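Local coordinates for protein 3-hydroxyacyl-CoA dehydrogenase (Archaeoglobus fulgidus, PDB 1ZEJ) that probably oxidises 3-hydroxyacyl-CoA or L-gulonate with NAD+, as an oxidoreductase of the 3-hydroxyacyl-CoA dehydrogenase family that works as a homodimer, at residues L47-R51 and E63-T67; L92-E96 and R118-R124; L210-F215 and R282-L287. All blocks are in the same frame, centred on the assembly; numbering follows the deposited sequence. Where two conformers were deposited one is given.

Contact 1: residues L47-R51 and E63-T67; sequences LEAAR and EFTTT
The ring of F64 reaches from the strand to the helix and packs against R51, A50 and the backbone of L47. R51 supplies its CB, which sits over one face of the ring in a CH-pi contact, 4.2 Å from the centroid. Its guanidinium carries on past the same ring, with NH1 3.8 Å from CE1 of F64 and the two planes 53° apart. R51 suits this place because its methylenes are greasy enough to pack on an aromatic ring, while the residue as a whole is exposed, so its charge need not be buried. That extended course starts with CG anti to the backbone N (chi1 174°), which carries the chain across the ring at about a right angle. A50 CB comes up to the ring edge, 4.3 Å from CE2 of F64; so small a side chain lets the helix approach that edge closely. At the other end of the contact the buried L47 points its branches at the strand's backbone. Its CD1 lies 3.5 Å from the carbonyl O of T65 and also meets CG2 of T66 at 3.8 Å, while CD2 of L47 packs on CB of F64.

Beyond this shell, L39 of strand 36-40 lies against both A50 and F64, and L59 against R51 and F64. T65 turns its own side chain away from the helix, and its OG1 accepts from T67 N at 3.1 Å in an ST turn that ends the strand. Segments 47-51 and 63-65 run nearly antiparallel, 159° between their directions with axes 9.4 Å apart, as expected in the beta-alpha-beta crossover formed by strand 36-40, helix 44-53 and strand 62-65 of a Rossmann-type NAD-binding fold.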
loop_
_atom_site.group_PDB
_atom_site.type_symbol
_atom_site.label_atom_id
_atom_site.label_comp_id
_atom_site.label_asym_id
_atom_site.label_seq_id
_atom_site.Cartn_x
_atom_site.Cartn_y
_atom_site.Cartn_z
ATOM N N LEU A 47 -19.137 8.113 -29.857
ATOM C CA LEU A 47 -18.740 9.518 -29.873
ATOM C C LEU A 47 -19.847 10.387 -29.238
ATOM O O LEU A 47 -19.550 11.324 -28.506
ATOM C CB LEU A 47 -18.511 10.005 -31.305
ATOM C CG LEU A 47 -17.331 9.413 -32.087
ATOM C CD1 LEU A 47 -17.417 9.916 -33.522
ATOM C CD2 LEU A 47 -16.047 9.800 -31.409
ATOM N N GLU A 48 -21.112 10.092 -29.547
ATOM C CA GLU A 48 -22.230 10.832 -28.944
ATOM C C GLU A 48 -22.323 10.596 -27.435
ATOM O O GLU A 48 -22.554 11.528 -26.670
ATOM C CB GLU A 48 -23.572 10.540 -29.640
ATOM C CG GLU A 48 -23.656 11.149 -31.063
ATOM C CD GLU A 48 -25.034 11.044 -31.678
ATOM O OE1 GLU A 48 -25.978 10.629 -30.958
ATOM O OE2 GLU A 48 -25.175 11.382 -32.881
ATOM N N ALA A 49 -22.123 9.362 -27.006
ATOM C CA ALA A 49 -22.135 9.052 -25.584
ATOM C C ALA A 49 -20.980 9.774 -24.906
ATOM O O ALA A 49 -21.147 10.327 -23.844
ATOM C CB ALA A 49 -22.053 7.548 -25.344
ATOM N N ALA A 50 -19.813 9.800 -25.540
ATOM C CA ALA A 50 -18.663 10.491 -24.982
ATOM C C ALA A 50 -18.946 11.977 -24.799
ATOM O O ALA A 50 -18.616 12.563 -23.769
ATOM C CB ALA A 50 -17.395 10.290 -25.901
ATOM N N ARG A 51 -19.557 12.582 -25.806
ATOM C CA ARG A 51 -19.753 14.015 -25.832
ATOM C C ARG A 51 -20.623 14.485 -24.664
ATOM O O ARG A 51 -20.392 15.560 -24.093
ATOM C CB ARG A 51 -20.408 14.444 -27.141
ATOM C CG ARG A 51 -20.774 15.922 -27.148
ATOM C CD ARG A 51 -21.174 16.454 -28.547
ATOM N NE ARG A 51 -21.487 17.891 -28.432
ATOM C CZ ARG A 51 -20.787 18.892 -28.980
ATOM N NH1 ARG A 51 -19.741 18.660 -29.765
ATOM N NH2 ARG A 51 -21.176 20.155 -28.768
ATOM N N GLU A 63 -12.629 17.763 -30.922
ATOM C CA GLU A 63 -13.313 17.416 -32.173
ATOM C C GLU A 63 -13.632 15.937 -32.059
ATOM O O GLU A 63 -12.781 15.153 -31.636
ATOM C CB GLU A 63 -12.454 17.696 -33.404
ATOM C CG GLU A 63 -13.023 17.082 -34.718
ATOM C CD GLU A 63 -12.192 17.432 -35.956
ATOM O OE1 GLU A 63 -11.281 18.279 -35.842
ATOM O OE2 GLU A 63 -12.473 16.870 -37.037
ATOM N N PHE A 64 -14.861 15.566 -32.382
ATOM C CA PHE A 64 -15.240 14.167 -32.437
ATOM C C PHE A 64 -15.257 13.732 -33.906
ATOM O O PHE A 64 -15.827 14.431 -34.754
ATOM C CB PHE A 64 -16.599 13.972 -31.807
ATOM C CG PHE A 64 -16.670 14.449 -30.377
ATOM C CD1 PHE A 64 -16.906 15.789 -30.092
ATOM C CD2 PHE A 64 -16.547 13.559 -29.333
ATOM C CE1 PHE A 64 -16.958 16.242 -28.777
ATOM C CE2 PHE A 64 -16.637 14.010 -28.009
ATOM C CZ PHE A 64 -16.829 15.351 -27.763
ATOM N N THR A 65 -14.679 12.578 -34.210
ATOM C CA THR A 65 -14.634 12.115 -35.599
ATOM C C THR A 65 -14.566 10.606 -35.701
ATOM O O THR A 65 -14.132 9.930 -34.773
ATOM C CB THR A 65 -13.383 12.710 -36.274
ATOM O OG1 THR A 65 -13.313 12.317 -37.639
ATOM C CG2 THR A 65 -12.114 12.284 -35.583
ATOM N N THR A 66 -14.916 10.086 -36.874
ATOM C CA THR A 66 -14.742 8.670 -37.128
ATOM C C THR A 66 -13.555 8.359 -38.006
ATOM O O THR A 66 -13.255 7.175 -38.198
ATOM C CB THR A 66 -15.983 8.076 -37.821
ATOM O OG1 THR A 66 -16.292 8.845 -39.001
ATOM C CG2 THR A 66 -17.189 8.132 -36.892
ATOM N N THR A 67 -12.860 9.387 -38.510
ATOM C CA THR A 67 -11.759 9.187 -39.446
ATOM C C THR A 67 -10.397 9.714 -38.921
ATOM O O THR A 67 -10.307 10.339 -37.852
ATOM C CB THR A 67 -12.137 9.812 -40.829
ATOM O OG1 THR A 67 -12.565 11.160 -40.641
ATOM C CG2 THR A 67 -13.273 9.016 -41.442
#

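Contact 2: residues L92-E96 and R118-R124; sequences LREVE and RLDSPSR
E96 meets D120 and S121 because its CG is turned between the backbone N and the carbonyl carbon (chi1 72°) and the chain then runs extended, delivering the carboxylate to the loop. S121 answers with a matching first torsion, chi1 46°, which brings OG round to the same oxygen as its own N.

The carboxylate is gripped by three donors. D120 N gives OE2 of E96 a nearly straight bond of 2.8 Å (167°), on the syn side. OE1 of E96 takes two bonds, from S121 N on its syn side and from S121 OG on its anti side at 2.7 Å, both from one face of the carboxylate plane. Glutamate suits the place because its extra methylene carries a two-oxygen acceptor from the helix to successive N-H groups of the loop. R124 in turn grips OG of S121 side-on through NE and NH2, the latter at 2.9 Å, while its NH1 bonds to the carbonyls of T99 and A101. NH2 of R124 also makes a weak bond to E96 O. On the R118 side of the contact, R93 bends at chi3 so that NH1 donates to R118 O at 2.9 Å, and L92 CB packs on CD2 of L119 at 3.7 Å.

Were E96 an alanine, the N-H groups of D120 and S121 and the OG of S121 would probably lose their acceptor, and the loop would be freer to shift. Because the buried carboxylate is held by three donors with the positive R93 and R124 nearby, it is likely to stay ionised, tying this part of helix 85-96 to the loop that leads into strand 125-130.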
loop_
_atom_site.group_PDB
_atom_site.type_symbol
_atom_site.label_atom_id
_atom_site.label_comp_id
_atom_site.label_asym_id
_atom_site.label_seq_id
_atom_site.Cartn_x
_atom_site.Cartn_y
_atom_site.Cartn_z
ATOM N N LEU A 92 -2.488 0.835 -34.476
ATOM C CA LEU A 92 -1.195 1.521 -34.427
ATOM C C LEU A 92 -0.432 1.472 -35.757
ATOM O O LEU A 92 0.189 2.450 -36.167
ATOM C CB LEU A 92 -0.343 0.950 -33.291
ATOM C CG LEU A 92 -0.884 1.287 -31.895
ATOM C CD1 LEU A 92 -0.300 0.350 -30.849
ATOM C CD2 LEU A 92 -0.575 2.706 -31.531
ATOM N N ARG A 93 -0.472 0.323 -36.431
ATOM C CA ARG A 93 0.122 0.218 -37.752
ATOM C C ARG A 93 -0.535 1.182 -38.765
ATOM O O ARG A 93 0.156 1.705 -39.628
ATOM C CB ARG A 93 0.102 -1.218 -38.271
ATOM C CG ARG A 93 1.154 -2.085 -37.597
ATOM C CD ARG A 93 1.124 -3.465 -38.165
ATOM N NE ARG A 93 1.607 -3.465 -39.543
ATOM C CZ ARG A 93 2.881 -3.340 -39.924
ATOM N NH1 ARG A 93 3.865 -3.194 -39.046
ATOM N NH2 ARG A 93 3.179 -3.398 -41.217
ATOM N N GLU A 94 -1.838 1.417 -38.649
ATOM C CA GLU A 94 -2.515 2.369 -39.489
ATOM C C GLU A 94 -2.051 3.793 -39.218
ATOM O O GLU A 94 -1.680 4.545 -40.151
ATOM C CB GLU A 94 -4.008 2.254 -39.240
ATOM C CG GLU A 94 -4.848 3.166 -40.019
ATOM C CD GLU A 94 -6.312 2.698 -40.018
ATOM O OE1 GLU A 94 -6.769 2.106 -38.992
ATOM O OE2 GLU A 94 -6.980 2.924 -41.040
ATOM N N VAL A 95 -2.018 4.165 -37.935
ATOM C CA VAL A 95 -1.630 5.527 -37.587
ATOM C C VAL A 95 -0.157 5.807 -37.850
ATOM O O VAL A 95 0.204 6.916 -38.204
ATOM C CB VAL A 95 -2.060 5.867 -36.127
ATOM C CG1 VAL A 95 -1.231 6.964 -35.539
ATOM C CG2 VAL A 95 -3.514 6.265 -36.128
ATOM N N GLU A 96 0.709 4.807 -37.746
ATOM C CA GLU A 96 2.152 5.073 -37.923
ATOM C C GLU A 96 2.521 5.484 -39.332
ATOM O O GLU A 96 3.483 6.200 -39.516
ATOM C CB GLU A 96 3.041 3.910 -37.385
ATOM C CG GLU A 96 3.041 2.675 -38.171
ATOM C CD GLU A 96 4.052 1.612 -37.630
ATOM O OE1 GLU A 96 5.041 1.981 -36.938
ATOM O OE2 GLU A 96 3.821 0.421 -37.941
ATOM N N ARG A 118 5.763 -5.501 -33.492
ATOM C CA ARG A 118 4.900 -5.657 -34.642
ATOM C C ARG A 118 4.661 -4.338 -35.408
ATOM O O ARG A 118 3.951 -4.323 -36.414
ATOM C CB ARG A 118 3.597 -6.304 -34.186
ATOM C CG ARG A 118 3.798 -7.736 -33.806
ATOM C CD ARG A 118 2.703 -8.256 -32.899
ATOM N NE ARG A 118 2.836 -9.696 -32.668
ATOM C CZ ARG A 118 3.660 -10.278 -31.786
ATOM N NH1 ARG A 118 4.482 -9.573 -30.976
ATOM N NH2 ARG A 118 3.654 -11.608 -31.715
ATOM N N LEU A 119 5.297 -3.264 -34.963
ATOM C CA LEU A 119 5.238 -1.969 -35.632
ATOM C C LEU A 119 6.422 -1.771 -36.570
ATOM O O LEU A 119 7.512 -2.311 -36.363
ATOM C CB LEU A 119 5.225 -0.803 -34.612
ATOM C CG LEU A 119 4.166 -0.853 -33.535
ATOM C CD1 LEU A 119 4.297 0.396 -32.715
ATOM C CD2 LEU A 119 2.722 -0.992 -34.104
ATOM N N ASP A 120 6.193 -0.941 -37.572
ATOM C CA ASP A 120 7.251 -0.539 -38.514
ATOM C C ASP A 120 8.255 0.421 -37.890
ATOM O O ASP A 120 9.426 0.373 -38.207
ATOM C CB ASP A 120 6.582 0.146 -39.712
ATOM C CG ASP A 120 7.462 0.202 -40.937
ATOM O OD1 ASP A 120 7.874 -0.872 -41.441
ATOM O OD2 ASP A 120 7.687 1.319 -41.440
ATOM N N SER A 121 7.806 1.296 -37.000
ATOM C CA SER A 121 8.697 2.330 -36.455
ATOM C C SER A 121 8.565 2.430 -34.925
ATOM O O SER A 121 8.065 3.438 -34.359
ATOM C CB SER A 121 8.395 3.668 -37.164
ATOM O OG SER A 121 6.958 3.889 -37.219
ATOM N N PRO A 122 9.042 1.396 -34.236
ATOM C CA PRO A 122 8.792 1.333 -32.790
ATOM C C PRO A 122 9.639 2.294 -31.927
ATOM O O PRO A 122 9.416 2.356 -30.713
ATOM C CB PRO A 122 9.075 -0.129 -32.482
ATOM C CG PRO A 122 10.112 -0.488 -33.406
ATOM C CD PRO A 122 9.806 0.222 -34.690
ATOM N N SER A 123 10.612 3.001 -32.518
ATOM C CA SER A 123 11.406 3.919 -31.719
ATOM C C SER A 123 10.582 5.042 -31.092
ATOM O O SER A 123 10.995 5.589 -30.065
ATOM C CB SER A 123 12.581 4.513 -32.476
ATOM O OG SER A 123 12.142 5.181 -33.604
ATOM N N ARG A 124 9.427 5.363 -31.683
ATOM C CA ARG A 124 8.571 6.445 -31.175
ATOM C C ARG A 124 7.252 5.925 -30.616
ATOM O O ARG A 124 6.294 6.663 -30.473
ATOM C CB ARG A 124 8.374 7.544 -32.238
ATOM C CG ARG A 124 7.909 7.042 -33.576
ATOM C CD ARG A 124 6.532 6.361 -33.590
ATOM N NE ARG A 124 6.253 6.009 -34.967
ATOM C CZ ARG A 124 5.561 6.755 -35.822
ATOM N NH1 ARG A 124 4.904 7.818 -35.425
ATOM N NH2 ARG A 124 5.470 6.386 -37.071
#

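Contact 3: residues L210-F215 and R282-L287; sequences LLYTLF and RLKKLL
L214 is the central bump of this helix pair, set down among R282, L283 and L286. Its two methyl groups part company there: CD1 drops toward L283, 3.8 Å from CD2 of that residue, while CD2 lies over one face of the R282 guanidinium, 3.6 Å from NH2. The branch carbon CG of L214 meets CD2 of L286. In return, L286 pushes CD2 between L210 and L214, one turn apart, and reaches 3.7 Å from CG of L210. Its CG stands anti to the backbone N (chi1 180°), which sends the methyl across into that hollow.

L283 does the same on the next row. Its CD2 lies among L211 and L214, 3.8 Å from CD2 of L211, and its CG approaches the edge of the F215 ring. Leucine suits both places because a single one of its methyls is compact enough to sit between two neighbours. Where L210 CD2 meets CD2 of L287 the fit is tight, 3.3 Å between methyls.

At the partly exposed rim, R282 lays a flat group against L214. Its chain bends at chi3 to bring the guanidinium alongside, so that NH1 donates to the carbonyl O of L214 at 3.3 Å, from above the carbonyl plane. The same NH1 lies 3.6 Å from CE1 of F215, with ring and guanidinium planes 78° apart. Arginine thus adds a polar bond where apolar packing ends.

Segments 210-215 and 282-287 cross at 121°, with their axes 10.8 Å apart. L210 packs on T213 of the second subunit and L287 on P138 of that subunit. The contact joins helices 197-224 and 275-290 of the helical C-terminal part, which in relatives of this family carries the dimer interface, consistent with the second subunit lying against it here.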
loop_
_atom_site.group_PDB
_atom_site.type_symbol
_atom_site.label_atom_id
_atom_site.label_comp_id
_atom_site.label_asym_id
_atom_site.label_seq_id
_atom_site.Cartn_x
_atom_site.Cartn_y
_atom_site.Cartn_z
ATOM N N LEU A 210 -1.825 4.366 4.873
ATOM C CA LEU A 210 -1.495 5.687 5.382
ATOM C C LEU A 210 0.031 5.916 5.312
ATOM O O LEU A 210 0.471 6.954 4.890
ATOM C CB LEU A 210 -1.954 5.828 6.824
ATOM C CG LEU A 210 -3.437 6.292 6.946
ATOM C CD1 LEU A 210 -4.365 5.248 6.578
ATOM C CD2 LEU A 210 -3.749 6.779 8.386
ATOM N N LEU A 211 0.805 4.956 5.798
ATOM C CA LEU A 211 2.263 5.077 5.759
ATOM C C LEU A 211 2.801 5.146 4.338
ATOM O O LEU A 211 3.695 5.936 4.044
ATOM C CB LEU A 211 2.929 3.905 6.466
ATOM C CG LEU A 211 2.640 3.692 7.964
ATOM C CD1 LEU A 211 3.482 2.582 8.464
ATOM C CD2 LEU A 211 2.984 4.988 8.665
ATOM N N TYR A 212 2.279 4.304 3.459
ATOM C CA TYR A 212 2.770 4.255 2.103
ATOM C C TYR A 212 2.300 5.486 1.310
ATOM O O TYR A 212 2.996 5.950 0.417
ATOM C CB TYR A 212 2.327 2.960 1.405
ATOM C CG TYR A 212 3.084 1.710 1.842
ATOM C CD1 TYR A 212 3.921 1.695 2.940
ATOM C CD2 TYR A 212 2.867 0.506 1.176
ATOM C CE1 TYR A 212 4.558 0.487 3.361
ATOM C CE2 TYR A 212 3.465 -0.667 1.579
ATOM C CZ TYR A 212 4.305 -0.690 2.646
ATOM O OH TYR A 212 4.907 -1.889 2.934
ATOM N N THR A 213 1.147 6.050 1.676
ATOM C CA THR A 213 0.688 7.303 1.079
ATOM C C THR A 213 1.619 8.465 1.401
ATOM O O THR A 213 2.020 9.206 0.518
ATOM C CB THR A 213 -0.750 7.637 1.514
ATOM O OG1 THR A 213 -1.636 6.663 0.960
ATOM C CG2 THR A 213 -1.173 9.015 1.073
ATOM N N LEU A 214 2.005 8.586 2.664
ATOM C CA LEU A 214 2.752 9.749 3.129
ATOM C C LEU A 214 4.239 9.577 2.914
ATOM O O LEU A 214 4.941 10.548 2.602
ATOM C CB LEU A 214 2.460 9.961 4.618
ATOM C CG LEU A 214 1.052 10.439 4.950
ATOM C CD1 LEU A 214 1.014 10.577 6.447
ATOM C CD2 LEU A 214 0.701 11.761 4.329
ATOM N N PHE A 215 4.724 8.343 3.069
ATOM C CA PHE A 215 6.193 8.109 3.022
ATOM C C PHE A 215 6.685 7.177 1.941
ATOM O O PHE A 215 7.865 7.196 1.620
ATOM C CB PHE A 215 6.697 7.634 4.404
ATOM C CG PHE A 215 6.202 8.464 5.536
ATOM C CD1 PHE A 215 6.742 9.727 5.780
ATOM C CD2 PHE A 215 5.160 8.013 6.339
ATOM C CE1 PHE A 215 6.249 10.517 6.801
ATOM C CE2 PHE A 215 4.665 8.798 7.377
ATOM C CZ PHE A 215 5.213 10.046 7.599
ATOM N N ARG A 282 2.184 14.733 10.418
ATOM C CA ARG A 282 1.509 14.403 9.147
ATOM C C ARG A 282 0.533 13.245 9.289
ATOM O O ARG A 282 -0.557 13.272 8.726
ATOM C CB ARG A 282 2.535 14.093 8.063
ATOM C CG ARG A 282 3.385 15.278 7.674
ATOM C CD ARG A 282 4.366 14.834 6.632
ATOM N NE ARG A 282 3.709 14.611 5.333
ATOM C CZ ARG A 282 4.179 13.810 4.373
ATOM N NH1 ARG A 282 5.319 13.135 4.552
ATOM N NH2 ARG A 282 3.518 13.668 3.227
ATOM N N LEU A 283 0.915 12.213 10.056
ATOM C CA LEU A 283 0.012 11.091 10.282
ATOM C C LEU A 283 -1.222 11.554 11.093
ATOM O O LEU A 283 -2.344 11.163 10.801
ATOM C CB LEU A 283 0.738 9.951 11.040
ATOM C CG LEU A 283 1.769 9.146 10.228
ATOM C CD1 LEU A 283 2.773 8.422 11.110
ATOM C CD2 LEU A 283 1.030 8.150 9.400
ATOM N N LYS A 284 -1.024 12.386 12.116
ATOM C CA LYS A 284 -2.165 12.842 12.910
ATOM C C LYS A 284 -3.162 13.616 12.021
ATOM O O LYS A 284 -4.373 13.511 12.203
ATOM C CB LYS A 284 -1.714 13.704 14.071
ATOM C CG LYS A 284 -1.001 12.935 15.187
ATOM C CD LYS A 284 -0.369 13.910 16.207
ATOM C CE LYS A 284 -1.383 14.368 17.211
ATOM N NZ LYS A 284 -0.831 15.254 18.310
ATOM N N LYS A 285 -2.627 14.414 11.103
ATOM C CA LYS A 285 -3.450 15.227 10.220
ATOM C C LYS A 285 -4.255 14.353 9.286
ATOM O O LYS A 285 -5.456 14.565 9.098
ATOM C CB LYS A 285 -2.574 16.186 9.425
ATOM C CG LYS A 285 -1.946 17.282 10.280
ATOM C CD LYS A 285 -0.710 17.926 9.550
ATOM C CE LYS A 285 -1.035 18.488 8.171
ATOM N NZ LYS A 285 0.169 18.688 7.226
ATOM N N LEU A 286 -3.597 13.328 8.737
ATOM C CA LEU A 286 -4.278 12.385 7.841
ATOM C C LEU A 286 -5.324 11.558 8.554
ATOM O O LEU A 286 -6.413 11.397 8.045
ATOM C CB LEU A 286 -3.267 11.479 7.140
ATOM C CG LEU A 286 -3.833 10.428 6.170
ATOM C CD1 LEU A 286 -4.614 11.087 5.076
ATOM C CD2 LEU A 286 -2.683 9.642 5.578
ATOM N N LEU A 287 -4.997 11.042 9.741
ATOM C CA LEU A 287 -5.985 10.358 10.592
ATOM C C LEU A 287 -7.226 11.195 10.886
ATOM O O LEU A 287 -8.342 10.693 10.757
ATOM C CB LEU A 287 -5.343 9.910 11.901
ATOM C CG LEU A 287 -4.299 8.809 11.759
ATOM C CD1 LEU A 287 -3.530 8.666 13.063
ATOM C CD2 LEU A 287 -4.983 7.532 11.367
#

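Contacts 1 and 2 both belong to the NAD-binding domain, with centres 24 Å and nearest atoms about 8 Å apart; contact 1 joins helix 44-53 to edge strand 62-65, contact 2 joins helix 85-96 to the loop before strand 125-130 of the same sheet. Each comes near the predicted cofactor site through a leucine: L47 of contact 1 is about 4 Å from the side chains of A20 and D41, and L92 of contact 2 about 4 Å from that of K88. Contact 3 stands apart in the helical part, its centre 42 Å from that of contact 1 and 43 Å from that of contact 2, away from the annotated sites and next to the second subunit.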